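Local coordinates for protein paenibacillus xanthan lyase (Paenibacillus, PDB 6F2P) that probably cleaves the polysaccharide xanthan by beta-elimination, acting as a calcium-containing xanthan lyase of polysaccharide lyase family 8, at residues A[332-337]-A[344-349]. Sequence-based numbering, arbitrary orientation.
Sequences KTFLKA and IAANQL. With CA (calcium ion), chain E.
Phe-334 lays one corner of its ring against the methyl of Ala-346, CE2 approaching CB to 3.5 Å at a slant to the ring plane. The ring gets there because CG lies anti to the backbone N (chi1 -179°), which carries the phenyl group toward helix 340-351. Beside it Leu-335 fills the rest of the approach: CD2 stands 3.9 Å from Ala-346 CB, so that single methyl meets both neighbouring side chains of 332-337. Alanine suits the place, for its small side chain lets a bulky aromatic and a branched leucine come in close to the helix. The leucine side chain runs at a slant across that of Asn-347, its other methyl, CD1, lying 3.8 Å from OD1 in van der Waals contact with the amide oxygen. Leucine's forked end thus serves both neighbours, and partly exposed Asn-347 can keep its oxygen by the leucine while ND2 makes a weak hydrogen bond to Asp-27.

Segment 332-337 belongs to the connection between helices 312-328 and 340-351, packed among the helices of the alpha-helical N-terminal part of this family 8 lyase, so the contact is local, joining a helix-like turn to the helix that follows it. Leu-326 of helix 312-328 touches both Phe-334 and Ala-346, and Val-297 and Ile-304 of helix 292-307 also touch the ring, which makes a large, flat hydrocarbon group fitting for this buried position.

Just ahead of the ring, the turn is fastened to a calcium ion. Thr-333 OG1 binds the metal at 2.3 Å, with Asp-329, Asp-331 and three waters as the other ligands; a threonine hydroxyl supplies an uncharged oxygen beside the two carboxylates. Asp-329 also accepts a hydrogen bond from the backbone N of Phe-334 through OD2, linking the metal site directly to the residue whose ring reaches Ala-346.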
loop_
_atom_site.group_PDB
_atom_site.type_symbol
_atom_site.label_atom_id
_atom_site.label_comp_id
_atom_site.label_asym_id
_atom_site.label_seq_id
_atom_site.Cartn_x
_atom_site.Cartn_y
_atom_site.Cartn_z
ATOM N N LYS A 332 14.263 32.453 5.774
ATOM C CA LYS A 332 12.999 33.021 5.290
ATOM C C LYS A 332 12.552 32.565 3.891
ATOM O O LYS A 332 12.035 33.364 3.097
ATOM C CB LYS A 332 13.043 34.553 5.380
ATOM C CG LYS A 332 13.230 35.051 6.808
ATOM C CD LYS A 332 13.226 36.561 6.892
ATOM C CE LYS A 332 13.231 37.006 8.342
ATOM N NZ LYS A 332 13.247 38.486 8.460
ATOM N N THR A 333 12.753 31.282 3.604
ATOM C CA THR A 333 12.241 30.670 2.385
ATOM C C THR A 333 10.777 31.041 2.166
ATOM O O THR A 333 10.419 31.537 1.099
ATOM C CB THR A 333 12.375 29.129 2.422
ATOM O OG1 THR A 333 13.744 28.770 2.628
ATOM C CG2 THR A 333 11.885 28.516 1.120
ATOM N N PHE A 334 9.946 30.813 3.184
ATOM C CA PHE A 334 8.522 31.138 3.101
ATOM C C PHE A 334 8.251 32.643 2.940
ATOM O O PHE A 334 7.593 33.054 1.975
ATOM C CB PHE A 334 7.752 30.591 4.312
ATOM C CG PHE A 334 6.265 30.871 4.265
ATOM C CD1 PHE A 334 5.406 30.017 3.602
ATOM C CD2 PHE A 334 5.733 31.991 4.877
ATOM C CE1 PHE A 334 4.053 30.277 3.554
ATOM C CE2 PHE A 334 4.385 32.255 4.823
ATOM C CZ PHE A 334 3.545 31.399 4.169
ATOM N N LEU A 335 8.746 33.452 3.880
ATOM C CA LEU A 335 8.467 34.899 3.894
ATOM C C LEU A 335 8.911 35.622 2.628
ATOM O O LEU A 335 8.266 36.580 2.194
ATOM C CB LEU A 335 9.062 35.575 5.134
ATOM C CG LEU A 335 8.357 35.173 6.434
ATOM C CD1 LEU A 335 9.152 35.584 7.651
ATOM C CD2 LEU A 335 6.956 35.760 6.495
ATOM N N LYS A 336 9.992 35.151 2.022
ATOM C CA LYS A 336 10.506 35.782 0.809
ATOM C C LYS A 336 9.780 35.320 -0.449
ATOM O O LYS A 336 10.037 35.829 -1.540
ATOM C CB LYS A 336 11.999 35.505 0.656
ATOM C CG LYS A 336 12.874 36.235 1.650
ATOM C CD LYS A 336 14.186 35.505 1.835
ATOM C CE LYS A 336 15.242 36.414 2.418
ATOM N NZ LYS A 336 15.656 37.450 1.427
ATOM N N ALA A 337 8.874 34.358 -0.303
ATOM C CA ALA A 337 8.230 33.766 -1.475
ATOM C C ALA A 337 6.753 34.123 -1.631
ATOM O O ALA A 337 6.252 34.181 -2.741
ATOM C CB ALA A 337 8.412 32.256 -1.474
ATOM N N ILE A 344 1.813 38.729 6.394
ATOM C CA ILE A 344 1.100 39.240 7.547
ATOM C C ILE A 344 0.592 38.090 8.402
ATOM O O ILE A 344 0.852 38.047 9.609
ATOM C CB ILE A 344 -0.058 40.129 7.112
ATOM C CG1 ILE A 344 0.485 41.356 6.372
ATOM C CG2 ILE A 344 -0.879 40.547 8.313
ATOM C CD1 ILE A 344 -0.579 42.147 5.657
ATOM N N ALA A 345 -0.108 37.151 7.770
ATOM C CA ALA A 345 -0.626 35.973 8.466
ATOM C C ALA A 345 0.494 35.178 9.122
ATOM O O ALA A 345 0.388 34.794 10.279
ATOM C CB ALA A 345 -1.411 35.089 7.521
ATOM N N ALA A 346 1.572 34.946 8.382
ATOM C CA ALA A 346 2.694 34.159 8.885
ATOM C C ALA A 346 3.357 34.831 10.070
ATOM O O ALA A 346 3.644 34.185 11.067
ATOM C CB ALA A 346 3.717 33.922 7.782
ATOM N N ASN A 347 3.610 36.130 9.955
ATOM C CA ASN A 347 4.288 36.855 11.025
ATOM C C ASN A 347 3.422 36.989 12.274
ATOM O O ASN A 347 3.912 36.853 13.398
ATOM C CB ASN A 347 4.775 38.226 10.539
ATOM C CG ASN A 347 6.161 38.165 9.907
ATOM O OD1 ASN A 347 6.983 37.313 10.257
ATOM N ND2 ASN A 347 6.428 39.074 8.978
ATOM N N GLN A 348 2.134 37.245 12.075
ATOM C CA GLN A 348 1.203 37.361 13.187
ATOM C C GLN A 348 1.255 36.073 13.995
ATOM O O GLN A 348 1.263 36.078 15.228
ATOM C CB GLN A 348 -0.210 37.606 12.654
ATOM C CG GLN A 348 -1.217 38.045 13.699
ATOM C CD GLN A 348 -1.756 36.892 14.529
ATOM O OE1 GLN A 348 -2.214 37.087 15.656
ATOM N NE2 GLN A 348 -1.712 35.686 13.972
ATOM N N LEU A 349 1.316 34.969 13.268
ATOM C CA LEU A 349 1.369 33.637 13.839
ATOM C C LEU A 349 2.637 33.364 14.657
ATOM O O LEU A 349 2.561 32.802 15.742
ATOM C CB LEU A 349 1.235 32.620 12.712
ATOM C CG LEU A 349 1.351 31.148 13.051
ATOM C CD1 LEU A 349 0.307 30.794 14.079
ATOM C CD2 LEU A 349 1.158 30.366 11.782
HETATM CA CA CA E . 14.708 27.597 4.393
HETATM O O HOH W 1 12.865 26.107 4.220
HETATM O O HOH W 2 16.529 26.371 2.727
HETATM O O HOH W 3 14.970 26.843 6.658
#